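Local coordinates for type IV secretion system protein DotB (PDB 6GEF) that probably hydrolyses ATP, as a six-subunit ATPase of the GspE family, to serve a type IVb secretion system, at residues 44-47 and 48-51; 138-142 and 143-147; 195-198 and 199-203. One frame throughout, in Å; residues are numbered along the deposited sequence.

In the fold
Along the chain the three contacts come in series, and each is local. Contact 1 is the last two turns of helix 38-50 and the residue after it. Contact 2 is the tip of the hairpin formed by strands 128-140 and 143-153, which belong to the antiparallel sheet covered on part of one face by that helix. Their centres are 26 Å apart. Contact 3 lies in the other sheet's domain, on helix 187-203, whose N-terminal end carries part of a probable Walker A motif. Its centre is 28 Å from that of contact 1 and 44 Å from that of contact 2, across the middle of the chain. One chain thus carries a hairpin that reaches a second subunit and, at some distance, a helix of its probable nucleotide-binding core.

Contact 1 of 3, residues 44-47 and 48-51; sequences TVLE and FLAH
Thr44 lays its methyl CG2 alongside the ring of Phe48 one helical turn later, 4.0 Å from CE2, the two side chains pointing the same way. With OG1 beside the backbone N (chi1 -51°) and CG2 anti to it, the hydroxyl bonds the carbonyl of Gln40 and the hydroxyl of Tyr29. One branch therefore packs on the aromatic ring while the other ties the helix to the N-terminal segment. The Phe48 ring also lies against Ile64 and against Ala66 of strand 65-68.

Glu47 and His51 make the second i to i+4 pair, and their flat groups stand almost perpendicular, 86° apart. OE1 of Glu47 lies in the plane of the imidazole at its edge, 3.6 Å from His51 NE2, but each polar end has its stronger partner in the N-terminal segment: Glu47 OE2 bonds Thr27 OG1 and His51 NE2 bonds the carbonyl of Phe25. A bend at chi2 (57°) sends the carboxylate along the helix toward the imidazole. The carbonyl O of Glu47 also lies at the edge of that ring.

Leu46 and Leu49 touch more loosely, CD2 to CD1 4.4 Å; Leu46 reaches on to Val114 and Leu49 to Phe129 and Tyr131. Beneath the side chains run the backbone bonds Phe48 N to Thr44 O, Leu49 N to Val45 O and Ala50 N to Leu46 O, each 2.9 Å. This is the C-terminal end of helix 38-50, with His51 just past it: an apolar flank packs on the antiparallel sheet, and the polar groups are tied to the N-terminal segment.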
loop_
_atom_site.group_PDB
_atom_site.type_symbol
_atom_site.label_atom_id
_atom_site.label_comp_id
_atom_site.label_asym_id
_atom_site.label_seq_id
_atom_site.Cartn_x
_atom_site.Cartn_y
_atom_site.Cartn_z
ATOM N N THR A 44 -30.785 17.133 -40.039
ATOM C CA THR A 44 -30.683 15.673 -39.999
ATOM C C THR A 44 -31.178 15.145 -38.668
ATOM O O THR A 44 -31.892 14.136 -38.636
ATOM C CB THR A 44 -29.246 15.236 -40.296
ATOM O OG1 THR A 44 -28.793 15.872 -41.498
ATOM C CG2 THR A 44 -29.170 13.725 -40.452
ATOM N N VAL A 45 -30.773 15.754 -37.567
ATOM C CA VAL A 45 -31.193 15.290 -36.260
ATOM C C VAL A 45 -32.657 15.563 -36.071
ATOM O O VAL A 45 -33.350 14.839 -35.309
ATOM C CB VAL A 45 -30.297 15.854 -35.138
ATOM C CG1 VAL A 45 -28.945 16.256 -35.689
ATOM C CG2 VAL A 45 -30.982 16.996 -34.445
ATOM N N LEU A 46 -33.196 16.642 -36.612
ATOM C CA LEU A 46 -34.642 16.896 -36.573
ATOM C C LEU A 46 -35.402 15.903 -37.456
ATOM O O LEU A 46 -36.498 15.481 -37.092
ATOM C CB LEU A 46 -34.937 18.330 -36.965
ATOM C CG LEU A 46 -34.770 19.385 -35.873
ATOM C CD1 LEU A 46 -34.684 20.785 -36.542
ATOM C CD2 LEU A 46 -35.934 19.293 -34.884
ATOM N N GLU A 47 -34.856 15.547 -38.598
ATOM C CA GLU A 47 -35.440 14.501 -39.414
ATOM C C GLU A 47 -35.496 13.175 -38.654
ATOM O O GLU A 47 -36.525 12.502 -38.648
ATOM C CB GLU A 47 -34.663 14.365 -40.740
ATOM C CG GLU A 47 -34.977 13.095 -41.526
ATOM C CD GLU A 47 -36.426 12.954 -41.846
ATOM O OE1 GLU A 47 -36.779 12.026 -42.591
ATOM O OE2 GLU A 47 -37.255 13.764 -41.365
ATOM N N PHE A 48 -34.386 12.757 -38.083
ATOM C CA PHE A 48 -34.396 11.579 -37.216
ATOM C C PHE A 48 -35.369 11.751 -36.070
ATOM O O PHE A 48 -35.968 10.766 -35.615
ATOM C CB PHE A 48 -32.977 11.268 -36.703
ATOM C CG PHE A 48 -32.136 10.510 -37.681
ATOM C CD1 PHE A 48 -32.643 9.415 -38.347
ATOM C CD2 PHE A 48 -30.830 10.877 -37.933
ATOM C CE1 PHE A 48 -31.858 8.690 -39.248
ATOM C CE2 PHE A 48 -30.050 10.152 -38.822
ATOM C CZ PHE A 48 -30.574 9.068 -39.484
ATOM N N LEU A 49 -35.525 12.957 -35.551
ATOM C CA LEU A 49 -36.405 13.172 -34.398
ATOM C C LEU A 49 -37.856 13.033 -34.771
ATOM O O LEU A 49 -38.668 12.568 -33.975
ATOM C CB LEU A 49 -36.119 14.539 -33.765
ATOM C CG LEU A 49 -36.590 14.730 -32.324
ATOM C CD1 LEU A 49 -36.137 16.108 -31.842
ATOM C CD2 LEU A 49 -38.073 14.563 -32.225
ATOM N N ALA A 50 -38.244 13.446 -35.971
ATOM C CA ALA A 50 -39.553 13.085 -36.519
ATOM C C ALA A 50 -39.824 11.569 -36.402
ATOM O O ALA A 50 -40.942 11.161 -36.144
ATOM C CB ALA A 50 -39.683 13.559 -37.954
ATOM N N HIS A 51 -38.795 10.778 -36.585
ATOM C CA HIS A 51 -38.921 9.321 -36.552
ATOM C C HIS A 51 -38.836 8.727 -35.140
ATOM O O HIS A 51 -38.960 7.521 -35.011
ATOM C CB HIS A 51 -37.859 8.663 -37.442
ATOM C CG HIS A 51 -38.162 8.757 -38.907
ATOM N ND1 HIS A 51 -38.967 7.837 -39.540
ATOM C CD2 HIS A 51 -37.775 9.639 -39.856
ATOM C CE1 HIS A 51 -39.079 8.154 -40.813
ATOM N NE2 HIS A 51 -38.366 9.245 -41.025
#

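Contact 2 of 3, residues 138-142 and 143-147; sequences VYIQG and KTTAE
Val138 N reaches Thr145 O at 2.9 Å in a nearly straight bond (169° at the hydrogen), and Thr145 N returns one to Val138 O. This hydrogen-bonded antiparallel pair belongs to the tip of a beta hairpin whose two-residue loop, Gln141 and Gly142, forms a type I' turn. Next along is the non-hydrogen-bonded pair of Tyr139 and Thr144, and then Ile140 and Lys143, which close the ladder with bonds in both directions. Both residues at the corners of the turn have positive phi, as this turn type requires, a conformation that comes easily to Gly142.

Val138, Ile140 and Thr145 share one face of the hairpin. The methyl CG2 of Thr145 fits between its neighbours across the way, 3.4 Å from CG2 of Val138 and 3.5 Å from CG1 of Ile140. It gets there because OG1 is anti to the backbone N (chi1 158°), which turns the hydroxyl off to bond Ala146 O. Farther down, Val138 CG1 meets Glu147 CB at 3.5 Å. The carboxylate beyond it leaves the hairpin: OE1 makes a salt bridge to Arg255 of the second subunit, so the strands carry an acidic group to the subunit interface.

On the other face the tyrosine ring folds back over the facing strand. Tyr139 and Thr144 also pack on Gln241 of that second subunit. The ring takes the methyl CG2 of Thr144 at its edge, 3.6 Å from CD1, while Lys143 N sits 3.5 Å above one face of the ring, displaced toward its rim.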
loop_
_atom_site.group_PDB
_atom_site.type_symbol
_atom_site.label_atom_id
_atom_site.label_comp_id
_atom_site.label_asym_id
_atom_site.label_seq_id
_atom_site.Cartn_x
_atom_site.Cartn_y
_atom_site.Cartn_z
ATOM N N VAL A 138 -12.233 6.141 -32.944
ATOM C CA VAL A 138 -12.278 4.891 -33.691
ATOM C C VAL A 138 -11.150 4.887 -34.718
ATOM O O VAL A 138 -10.448 5.890 -34.926
ATOM C CB VAL A 138 -13.626 4.717 -34.417
ATOM C CG1 VAL A 138 -14.757 4.618 -33.397
ATOM C CG2 VAL A 138 -13.913 5.853 -35.367
ATOM N N TYR A 139 -10.935 3.742 -35.335
ATOM C CA TYR A 139 -9.879 3.548 -36.326
ATOM C C TYR A 139 -10.493 2.979 -37.578
ATOM O O TYR A 139 -11.080 1.879 -37.551
ATOM C CB TYR A 139 -8.800 2.578 -35.812
ATOM C CG TYR A 139 -7.482 2.712 -36.510
ATOM C CD1 TYR A 139 -6.565 3.696 -36.111
ATOM C CD2 TYR A 139 -7.129 1.865 -37.557
ATOM C CE1 TYR A 139 -5.340 3.827 -36.766
ATOM C CE2 TYR A 139 -5.899 2.006 -38.206
ATOM C CZ TYR A 139 -5.019 2.988 -37.793
ATOM O OH TYR A 139 -3.814 3.109 -38.427
ATOM N N ILE A 140 -10.419 3.734 -38.680
ATOM C CA ILE A 140 -11.053 3.348 -39.941
ATOM C C ILE A 140 -10.066 3.604 -41.070
ATOM O O ILE A 140 -9.334 4.612 -41.056
ATOM C CB ILE A 140 -12.341 4.171 -40.164
ATOM C CG1 ILE A 140 -13.265 4.099 -38.958
ATOM C CG2 ILE A 140 -13.055 3.684 -41.439
ATOM C CD1 ILE A 140 -14.669 4.564 -39.196
ATOM N N GLN A 141 -10.020 2.691 -42.031
ATOM C CA GLN A 141 -9.199 2.858 -43.239
ATOM C C GLN A 141 -7.792 3.336 -42.886
ATOM O O GLN A 141 -7.223 4.193 -43.553
ATOM C CB GLN A 141 -9.850 3.859 -44.248
ATOM C CG GLN A 141 -11.295 3.584 -44.577
ATOM C CD GLN A 141 -11.532 2.390 -45.455
ATOM O OE1 GLN A 141 -10.633 1.585 -45.752
ATOM N NE2 GLN A 141 -12.775 2.255 -45.880
ATOM N N GLY A 142 -7.224 2.779 -41.835
ATOM C CA GLY A 142 -5.843 3.006 -41.484
ATOM C C GLY A 142 -5.552 4.281 -40.721
ATOM O O GLY A 142 -4.387 4.607 -40.521
ATOM N N LYS A 143 -6.573 4.993 -40.284
ATOM C CA LYS A 143 -6.388 6.300 -39.652
ATOM C C LYS A 143 -7.374 6.464 -38.508
ATOM O O LYS A 143 -8.442 5.859 -38.517
ATOM C CB LYS A 143 -6.581 7.467 -40.659
ATOM C CG LYS A 143 -5.658 7.374 -41.858
ATOM C CD LYS A 143 -5.065 8.690 -42.312
ATOM C CE LYS A 143 -3.951 8.390 -43.316
ATOM N NZ LYS A 143 -3.122 9.581 -43.693
ATOM N N THR A 144 -7.001 7.287 -37.540
ATOM C CA THR A 144 -7.847 7.551 -36.393
ATOM C C THR A 144 -8.888 8.607 -36.749
ATOM O O THR A 144 -8.552 9.697 -37.243
ATOM C CB THR A 144 -7.009 8.051 -35.215
ATOM O OG1 THR A 144 -6.380 9.269 -35.558
ATOM C CG2 THR A 144 -5.917 7.051 -34.859
ATOM N N THR A 145 -10.159 8.268 -36.562
ATOM C CA THR A 145 -11.254 9.200 -36.710
ATOM C C THR A 145 -12.051 9.259 -35.408
ATOM O O THR A 145 -11.758 8.590 -34.440
ATOM C CB THR A 145 -12.155 8.804 -37.904
ATOM O OG1 THR A 145 -13.458 9.383 -37.735
ATOM C CG2 THR A 145 -12.292 7.287 -37.988
ATOM N N ALA A 146 -13.085 10.097 -35.420
ATOM C CA ALA A 146 -14.089 10.124 -34.366
ATOM C C ALA A 146 -15.295 9.267 -34.750
ATOM O O ALA A 146 -15.614 9.099 -35.916
ATOM C CB ALA A 146 -14.524 11.570 -34.130
ATOM N N GLU A 147 -15.929 8.737 -33.733
ATOM C CA GLU A 147 -17.338 8.294 -33.823
ATOM C C GLU A 147 -18.156 9.124 -32.851
ATOM O O GLU A 147 -17.762 9.298 -31.694
ATOM C CB GLU A 147 -17.466 6.800 -33.480
ATOM C CG GLU A 147 -18.340 6.034 -34.457
ATOM C CD GLU A 147 -19.552 5.433 -33.802
ATOM O OE1 GLU A 147 -19.397 4.801 -32.729
ATOM O OE2 GLU A 147 -20.655 5.561 -34.371
#

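Contact 3 of 3, residues 195-198 and 199-203; sequences SSII and RYIME
Ile197 and Ile201 stand one turn apart on helix 187-203, which begins within a probable Walker A motif, as in P-loop NTPases. Their side chains meet through CG2 of Ile197 and CD1 of Ile201, 4.3 Å apart, and the carbonyl O of Ile197 accepts the Ile201 N-H. Ile198 and Met202 repeat the spacing on a neighbouring flank, CG2 to SD 4.4 Å. The three isoleucines reach Phe285 of strand 284-288, so this side of the helix packs on the central sheet.

Tyr200 turns another way. With CG anti to the backbone N (chi1 177°), its ring swings off the isoleucine ridge toward helices 160-163 and 167-172, where OH bonds Asn171 OD1; its CB stays close to the preceding turn, by Ile197 O, which lies toward the edge of the ring.

Arg199 runs its chain past the carbonyl of Ser196 and bends at chi3, bringing NH2 to a salt bridge with Glu203 OE1, modelled very short and of doubtful exact length; NE adds a weak bond. Ser196 sends OG to the carbonyl of Leu158, and its own O takes the N-H of Tyr200 almost straight on, 2.9 Å from Tyr200 N and 176° at the hydrogen.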
loop_
_atom_site.group_PDB
_atom_site.type_symbol
_atom_site.label_atom_id
_atom_site.label_comp_id
_atom_site.label_asym_id
_atom_site.label_seq_id
_atom_site.Cartn_x
_atom_site.Cartn_y
_atom_site.Cartn_z
ATOM N N SER A 195 -39.985 7.304 -13.541
ATOM C CA SER A 195 -40.321 8.710 -13.762
ATOM C C SER A 195 -41.814 8.883 -13.892
ATOM O O SER A 195 -42.403 9.769 -13.261
ATOM C CB SER A 195 -39.569 9.236 -14.990
ATOM O OG SER A 195 -39.849 8.450 -16.128
ATOM N N SER A 196 -42.457 8.080 -14.724
ATOM C CA SER A 196 -43.922 8.127 -14.832
ATOM C C SER A 196 -44.565 7.926 -13.469
ATOM O O SER A 196 -45.454 8.683 -13.078
ATOM C CB SER A 196 -44.406 7.071 -15.831
ATOM O OG SER A 196 -44.099 7.459 -17.157
ATOM N N ILE A 197 -44.120 6.918 -12.731
ATOM C CA ILE A 197 -44.692 6.653 -11.410
ATOM C C ILE A 197 -44.524 7.870 -10.479
ATOM O O ILE A 197 -45.394 8.178 -9.681
ATOM C CB ILE A 197 -44.086 5.384 -10.785
ATOM C CG1 ILE A 197 -44.499 4.145 -11.570
ATOM C CG2 ILE A 197 -44.510 5.258 -9.330
ATOM C CD1 ILE A 197 -44.125 2.826 -10.920
ATOM N N ILE A 198 -43.411 8.575 -10.615
ATOM C CA ILE A 198 -43.136 9.716 -9.763
ATOM C C ILE A 198 -44.014 10.927 -10.158
ATOM O O ILE A 198 -44.484 11.656 -9.287
ATOM C CB ILE A 198 -41.640 10.064 -9.772
ATOM C CG1 ILE A 198 -40.847 8.992 -9.041
ATOM C CG2 ILE A 198 -41.388 11.418 -9.141
ATOM C CD1 ILE A 198 -39.346 9.145 -9.053
ATOM N N ARG A 199 -44.211 11.148 -11.452
ATOM C CA ARG A 199 -45.094 12.190 -11.899
ATOM C C ARG A 199 -46.521 11.905 -11.444
ATOM O O ARG A 199 -47.259 12.809 -10.996
ATOM C CB ARG A 199 -45.013 12.372 -13.409
ATOM C CG ARG A 199 -46.039 11.598 -14.210
ATOM C CD ARG A 199 -46.250 12.197 -15.562
ATOM N NE ARG A 199 -47.063 13.422 -15.528
ATOM C CZ ARG A 199 -47.608 13.980 -16.605
ATOM N NH1 ARG A 199 -47.411 13.470 -17.814
ATOM N NH2 ARG A 199 -48.367 15.049 -16.483
ATOM N N TYR A 200 -46.989 10.670 -11.614
ATOM C CA TYR A 200 -48.254 10.251 -11.029
ATOM C C TYR A 200 -48.315 10.570 -9.538
ATOM O O TYR A 200 -49.294 11.153 -9.057
ATOM C CB TYR A 200 -48.477 8.757 -11.263
ATOM C CG TYR A 200 -49.734 8.221 -10.613
ATOM C CD1 TYR A 200 -51.005 8.524 -11.122
ATOM C CD2 TYR A 200 -49.653 7.369 -9.509
ATOM C CE1 TYR A 200 -52.136 8.039 -10.529
ATOM C CE2 TYR A 200 -50.783 6.894 -8.886
ATOM C CZ TYR A 200 -52.036 7.214 -9.411
ATOM O OH TYR A 200 -53.179 6.694 -8.845
ATOM N N ILE A 201 -47.255 10.228 -8.809
ATOM C CA ILE A 201 -47.236 10.460 -7.372
ATOM C C ILE A 201 -47.424 11.937 -7.065
ATOM O O ILE A 201 -48.287 12.310 -6.254
ATOM C CB ILE A 201 -45.936 9.909 -6.741
ATOM C CG1 ILE A 201 -46.055 8.408 -6.514
ATOM C CG2 ILE A 201 -45.620 10.621 -5.432
ATOM C CD1 ILE A 201 -44.819 7.798 -5.888
ATOM N N MET A 202 -46.645 12.789 -7.707
ATOM C CA MET A 202 -46.739 14.235 -7.466
ATOM C C MET A 202 -48.127 14.778 -7.845
ATOM O O MET A 202 -48.678 15.596 -7.123
ATOM C CB MET A 202 -45.660 14.973 -8.246
ATOM C CG MET A 202 -44.255 14.662 -7.840
ATOM S SD MET A 202 -43.025 15.497 -8.858
ATOM C CE MET A 202 -43.155 17.162 -8.184
ATOM N N GLU A 203 -48.689 14.267 -8.929
ATOM C CA GLU A 203 -49.898 14.884 -9.486
ATOM C C GLU A 203 -51.177 14.405 -8.786
ATOM O O GLU A 203 -52.119 15.165 -8.665
ATOM C CB GLU A 203 -49.995 14.610 -10.983
ATOM C CG GLU A 203 -49.016 15.399 -11.824
ATOM C CD GLU A 203 -49.058 15.024 -13.285
ATOM O OE1 GLU A 203 -48.556 15.804 -14.126
ATOM O OE2 GLU A 203 -49.607 13.923 -13.606
#